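Local coordinates for UPF0230 protein TM1468 (Thermotoga maritima, PDB 1VPV) that binds long-chain fatty acids such as palmitate and may take part in lipid transport or fatty acid metabolism, at residues M13-V25 against Y90-L103. Residues are numbered along the deposited sequence; the frame is centred on the assembly and turned at random.
Sequences MKVKILVDSTADV and YKEEDYDVVLVLTL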
loop_
_atom_site.group_PDB
_atom_site.type_symbol
_atom_site.label_atom_id
_atom_site.label_comp_id
_atom_site.label_asym_id
_atom_site.label_seq_id
_atom_site.Cartn_x
_atom_site.Cartn_y
_atom_site.Cartn_z
HETATM N N MSE A 13 -15.839 17.303 -15.882
HETATM C CA MSE A 13 -15.862 16.527 -14.603
HETATM C C MSE A 13 -14.455 16.390 -13.990
HETATM O O MSE A 13 -13.531 15.887 -14.620
HETATM C CB MSE A 13 -16.490 15.135 -14.771
HETATM C CG MSE A 13 -16.487 14.317 -13.448
HETATM SE SE MSE A 13 -17.050 12.389 -13.538
HETATM C CE MSE A 13 -16.094 11.753 -15.270
ATOM N N LYS A 14 -14.323 16.844 -12.753
ATOM C CA LYS A 14 -13.037 16.918 -12.075
ATOM C C LYS A 14 -13.076 16.003 -10.865
ATOM O O LYS A 14 -13.936 16.149 -9.980
ATOM C CB LYS A 14 -12.752 18.361 -11.641
ATOM C CG LYS A 14 -12.417 19.336 -12.809
ATOM C CD LYS A 14 -11.986 20.718 -12.290
ATOM C CE LYS A 14 -13.135 21.401 -11.607
ATOM N NZ LYS A 14 -12.993 22.883 -11.524
ATOM N N VAL A 15 -12.139 15.064 -10.826
ATOM C CA VAL A 15 -12.130 14.015 -9.802
ATOM C C VAL A 15 -10.904 14.039 -8.894
ATOM O O VAL A 15 -9.781 13.957 -9.366
ATOM C CB VAL A 15 -12.204 12.620 -10.467
ATOM C CG1 VAL A 15 -12.386 11.538 -9.416
ATOM C CG2 VAL A 15 -13.345 12.562 -11.451
ATOM N N LYS A 16 -11.123 14.134 -7.586
ATOM C CA LYS A 16 -10.051 13.947 -6.597
ATOM C C LYS A 16 -9.885 12.473 -6.308
ATOM O O LYS A 16 -10.880 11.749 -6.198
ATOM C CB LYS A 16 -10.401 14.611 -5.271
ATOM C CG LYS A 16 -9.232 14.652 -4.295
ATOM C CD LYS A 16 -8.328 15.855 -4.611
ATOM C CE LYS A 16 -6.933 15.650 -4.100
ATOM N NZ LYS A 16 -6.121 16.825 -4.467
ATOM N N ILE A 17 -8.641 12.031 -6.154
ATOM C CA ILE A 17 -8.383 10.670 -5.727
ATOM C C ILE A 17 -7.765 10.756 -4.333
ATOM O O ILE A 17 -6.819 11.494 -4.102
ATOM C CB ILE A 17 -7.447 9.936 -6.690
ATOM C CG1 ILE A 17 -8.137 9.730 -8.030
ATOM C CG2 ILE A 17 -7.007 8.586 -6.106
ATOM C CD1 ILE A 17 -7.212 9.231 -9.165
ATOM N N LEU A 18 -8.326 10.005 -3.401
ATOM C CA LEU A 18 -7.791 9.941 -2.056
ATOM C C LEU A 18 -7.369 8.505 -1.747
ATOM O O LEU A 18 -8.138 7.566 -1.968
ATOM C CB LEU A 18 -8.862 10.390 -1.071
ATOM C CG LEU A 18 -8.464 10.373 0.395
ATOM C CD1 LEU A 18 -7.452 11.442 0.682
ATOM C CD2 LEU A 18 -9.729 10.579 1.223
ATOM N N VAL A 19 -6.148 8.317 -1.269
ATOM C CA VAL A 19 -5.781 7.015 -0.646
ATOM C C VAL A 19 -5.504 7.311 0.829
ATOM O O VAL A 19 -5.386 8.462 1.231
ATOM C CB VAL A 19 -4.561 6.340 -1.310
ATOM C CG1 VAL A 19 -4.809 6.114 -2.833
ATOM C CG2 VAL A 19 -3.280 7.172 -1.095
ATOM N N ASP A 20 -5.425 6.268 1.633
ATOM C CA ASP A 20 -5.042 6.395 3.013
ATOM C C ASP A 20 -3.531 6.225 3.154
ATOM O O ASP A 20 -2.864 5.794 2.209
ATOM C CB ASP A 20 -5.830 5.414 3.863
ATOM C CG ASP A 20 -5.468 3.969 3.590
ATOM O OD1 ASP A 20 -4.306 3.558 3.896
ATOM O OD2 ASP A 20 -6.372 3.250 3.103
ATOM N N SER A 21 -2.987 6.596 4.322
ATOM C CA SER A 21 -1.533 6.618 4.506
ATOM C C SER A 21 -0.872 5.234 4.363
ATOM O O SER A 21 0.314 5.137 4.058
ATOM C CB SER A 21 -1.178 7.192 5.862
ATOM O OG SER A 21 -1.758 6.404 6.868
ATOM N N THR A 22 -1.651 4.179 4.578
ATOM C CA THR A 22 -1.173 2.813 4.372
ATOM C C THR A 22 -0.954 2.436 2.897
ATOM O O THR A 22 -0.470 1.370 2.637
ATOM C CB THR A 22 -2.134 1.754 4.980
ATOM O OG1 THR A 22 -3.273 1.591 4.147
ATOM C CG2 THR A 22 -2.589 2.180 6.331
ATOM N N ALA A 23 -1.345 3.295 1.968
ATOM C CA ALA A 23 -1.007 3.131 0.555
ATOM C C ALA A 23 0.467 3.398 0.215
ATOM O O ALA A 23 0.923 3.001 -0.873
ATOM C CB ALA A 23 -1.916 4.021 -0.348
ATOM N N ASP A 24 1.188 4.081 1.118
ATOM C CA ASP A 24 2.611 4.377 0.926
ATOM C C ASP A 24 2.834 4.926 -0.489
ATOM O O ASP A 24 3.699 4.449 -1.237
ATOM C CB ASP A 24 3.459 3.113 1.136
ATOM C CG ASP A 24 3.313 2.514 2.527
ATOM O OD1 ASP A 24 2.999 3.265 3.481
ATOM O OD2 ASP A 24 3.549 1.274 2.677
ATOM N N VAL A 25 2.027 5.915 -0.852
ATOM C CA VAL A 25 2.028 6.492 -2.191
ATOM C C VAL A 25 3.338 7.229 -2.476
ATOM O O VAL A 25 3.823 7.993 -1.614
ATOM C CB VAL A 25 0.790 7.448 -2.415
ATOM C CG1 VAL A 25 0.885 8.707 -1.553
ATOM C CG2 VAL A 25 0.632 7.806 -3.902
ATOM N N TYR A 90 -12.496 19.081 -0.564
ATOM C CA TYR A 90 -12.514 18.840 -2.005
ATOM C C TYR A 90 -13.700 19.519 -2.668
ATOM O O TYR A 90 -13.557 20.080 -3.748
ATOM C CB TYR A 90 -12.492 17.347 -2.325
ATOM C CG TYR A 90 -11.336 16.610 -1.677
ATOM C CD1 TYR A 90 -10.092 17.206 -1.500
ATOM C CD2 TYR A 90 -11.486 15.301 -1.256
ATOM C CE1 TYR A 90 -9.031 16.495 -0.915
ATOM C CE2 TYR A 90 -10.446 14.604 -0.671
ATOM C CZ TYR A 90 -9.229 15.198 -0.504
ATOM O OH TYR A 90 -8.229 14.462 0.102
ATOM N N LYS A 91 -14.845 19.512 -1.996
ATOM C CA LYS A 91 -16.035 20.176 -2.490
ATOM C C LYS A 91 -15.859 21.677 -2.657
ATOM O O LYS A 91 -16.200 22.238 -3.702
ATOM C CB LYS A 91 -17.176 19.927 -1.519
ATOM C CG LYS A 91 -18.510 20.555 -1.894
ATOM C CD LYS A 91 -19.602 19.925 -1.055
ATOM C CE LYS A 91 -20.801 20.842 -0.909
ATOM N NZ LYS A 91 -21.268 21.274 -2.247
ATOM N N GLU A 92 -15.347 22.321 -1.624
ATOM C CA GLU A 92 -15.121 23.757 -1.651
ATOM C C GLU A 92 -14.009 24.114 -2.641
ATOM O O GLU A 92 -13.956 25.248 -3.115
ATOM C CB GLU A 92 -14.802 24.301 -0.243
ATOM N N GLU A 93 -13.134 23.161 -2.968
ATOM C CA GLU A 93 -12.172 23.359 -4.064
ATOM C C GLU A 93 -12.720 22.990 -5.456
ATOM O O GLU A 93 -11.950 22.884 -6.407
ATOM C CB GLU A 93 -10.893 22.551 -3.836
ATOM C CG GLU A 93 -10.050 22.929 -2.626
ATOM C CD GLU A 93 -8.941 21.942 -2.407
ATOM O OE1 GLU A 93 -8.886 20.934 -3.157
ATOM O OE2 GLU A 93 -8.119 22.151 -1.482
ATOM N N ASP A 94 -14.026 22.781 -5.563
ATOM C CA ASP A 94 -14.745 22.623 -6.861
ATOM C C ASP A 94 -14.514 21.268 -7.564
ATOM O O ASP A 94 -14.714 21.131 -8.753
ATOM C CB ASP A 94 -14.468 23.823 -7.824
ATOM C CG ASP A 94 -15.510 23.967 -8.931
ATOM O OD1 ASP A 94 -16.717 23.852 -8.649
ATOM O OD2 ASP A 94 -15.129 24.231 -10.095
ATOM N N TYR A 95 -14.098 20.259 -6.832
ATOM C CA TYR A 95 -14.167 18.903 -7.384
ATOM C C TYR A 95 -15.637 18.481 -7.531
ATOM O O TYR A 95 -16.498 18.962 -6.813
ATOM C CB TYR A 95 -13.363 17.949 -6.545
ATOM C CG TYR A 95 -11.861 18.110 -6.722
ATOM C CD1 TYR A 95 -11.194 17.495 -7.805
ATOM C CD2 TYR A 95 -11.101 18.862 -5.826
ATOM C CE1 TYR A 95 -9.809 17.616 -7.977
ATOM C CE2 TYR A 95 -9.699 18.988 -5.986
ATOM C CZ TYR A 95 -9.072 18.362 -7.057
ATOM O OH TYR A 95 -7.723 18.475 -7.219
ATOM N N ASP A 96 -15.924 17.662 -8.538
ATOM C CA ASP A 96 -17.290 17.152 -8.745
ATOM C C ASP A 96 -17.466 15.792 -8.107
ATOM O O ASP A 96 -18.562 15.464 -7.734
ATOM C CB ASP A 96 -17.663 17.058 -10.220
ATOM C CG ASP A 96 -17.346 18.321 -10.991
ATOM O OD1 ASP A 96 -18.003 19.364 -10.779
ATOM O OD2 ASP A 96 -16.424 18.246 -11.825
ATOM N N VAL A 97 -16.384 15.032 -7.961
ATOM C CA VAL A 97 -16.432 13.639 -7.487
ATOM C C VAL A 97 -15.148 13.331 -6.680
ATOM O O VAL A 97 -14.059 13.811 -7.019
ATOM C CB VAL A 97 -16.516 12.627 -8.672
ATOM C CG1 VAL A 97 -16.472 11.180 -8.174
ATOM C CG2 VAL A 97 -17.759 12.825 -9.508
ATOM N N VAL A 98 -15.287 12.563 -5.595
ATOM C CA VAL A 98 -14.125 12.019 -4.887
ATOM C C VAL A 98 -14.104 10.505 -5.067
ATOM O O VAL A 98 -15.116 9.833 -4.862
ATOM C CB VAL A 98 -14.162 12.287 -3.397
ATOM C CG1 VAL A 98 -12.875 11.797 -2.774
ATOM C CG2 VAL A 98 -14.356 13.761 -3.110
ATOM N N LEU A 99 -12.958 9.987 -5.467
ATOM C CA LEU A 99 -12.763 8.557 -5.573
ATOM C C LEU A 99 -11.784 8.122 -4.506
ATOM O O LEU A 99 -10.629 8.512 -4.555
ATOM C CB LEU A 99 -12.195 8.204 -6.947
ATOM C CG LEU A 99 -11.791 6.729 -7.129
ATOM C CD1 LEU A 99 -13.014 5.823 -7.051
ATOM C CD2 LEU A 99 -11.069 6.528 -8.453
ATOM N N VAL A 100 -12.231 7.294 -3.566
ATOM C CA VAL A 100 -11.406 6.810 -2.436
ATOM C C VAL A 100 -11.011 5.334 -2.616
ATOM O O VAL A 100 -11.853 4.473 -2.833
ATOM C CB VAL A 100 -12.189 6.928 -1.081
ATOM C CG1 VAL A 100 -11.323 6.521 0.104
ATOM C CG2 VAL A 100 -12.747 8.317 -0.898
ATOM N N LEU A 101 -9.730 5.064 -2.501
ATOM C CA LEU A 101 -9.192 3.701 -2.515
ATOM C C LEU A 101 -8.567 3.448 -1.168
ATOM O O LEU A 101 -7.603 4.127 -0.783
ATOM C CB LEU A 101 -8.103 3.543 -3.603
ATOM C CG LEU A 101 -8.669 3.271 -4.988
ATOM C CD1 LEU A 101 -9.213 4.528 -5.544
ATOM C CD2 LEU A 101 -7.639 2.701 -5.928
ATOM N N THR A 102 -9.128 2.507 -0.428
ATOM C CA THR A 102 -8.607 2.176 0.895
ATOM C C THR A 102 -7.966 0.833 0.911
ATOM O O THR A 102 -8.291 -0.044 0.103
ATOM C CB THR A 102 -9.687 2.118 1.962
ATOM O OG1 THR A 102 -10.502 0.945 1.768
ATOM C CG2 THR A 102 -10.525 3.399 1.953
ATOM N N LEU A 103 -7.104 0.647 1.895
ATOM C CA LEU A 103 -6.612 -0.694 2.195
ATOM C C LEU A 103 -7.767 -1.678 2.512
ATOM O O LEU A 103 -8.885 -1.287 2.859
ATOM C CB LEU A 103 -5.553 -0.660 3.318
ATOM C CG LEU A 103 -6.011 -0.561 4.757
ATOM C CD1 LEU A 103 -4.931 -1.094 5.650
ATOM C CD2 LEU A 103 -6.422 0.845 5.174
#
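Lys16 and Leu99 meet as neighbours in two parallel strands, 15-20 and 97-102, of a mixed sheet in this DegV-fold protein. Leu99 bonds on either side of Ile17, its partner: its N gives a nearly straight bond (177°) to Lys16 O, and its O accepts from Leu18 N. Lys16 N to Val97 O and Leu101 N to Leu18 O extend the pattern.

Val15, Ile17, Val97 and Leu99 share one face of the sheet, where helix 154-166 packs. On the other face, the Lys16 chain lies in a corner formed by two tyrosines. Its CG sits over the centre of the Tyr90 ring, 3.6 Å from the centroid. Its CD covers one face of Tyr95, offset toward the rim. A bend at chi2 (83°) lets CG face one ring and CD the other, and NZ continues to a salt bridge with Asp34. Leu18 CD1 meets the edge of Tyr90 at OH, which hydrogen-bonds Asp36. An alanine in place of Tyr90 would probably open a gap beside Lys16 CG and Leu18 CD1 and leave Asp36 without its hydroxyl partner.

Helix 80-92 ends in a Schellman motif with Asp94 as C-prime, just before Tyr95. Asp94 OD2 takes Lys14 NZ at 2.9 Å, from above the carboxylate plane. Asp96 OD2 accepts Lys14 N through its anti lone pair at 2.7 Å, while Asp96 N returns a bond to Lys14 O.

At the opposite strand ends, Leu103 touches the bound palmitate and lies near Ser108, a hexadecanoate-binding residue. Leu103 N is held at 3.0 Å by the syn lone pair of Asp20 OD2.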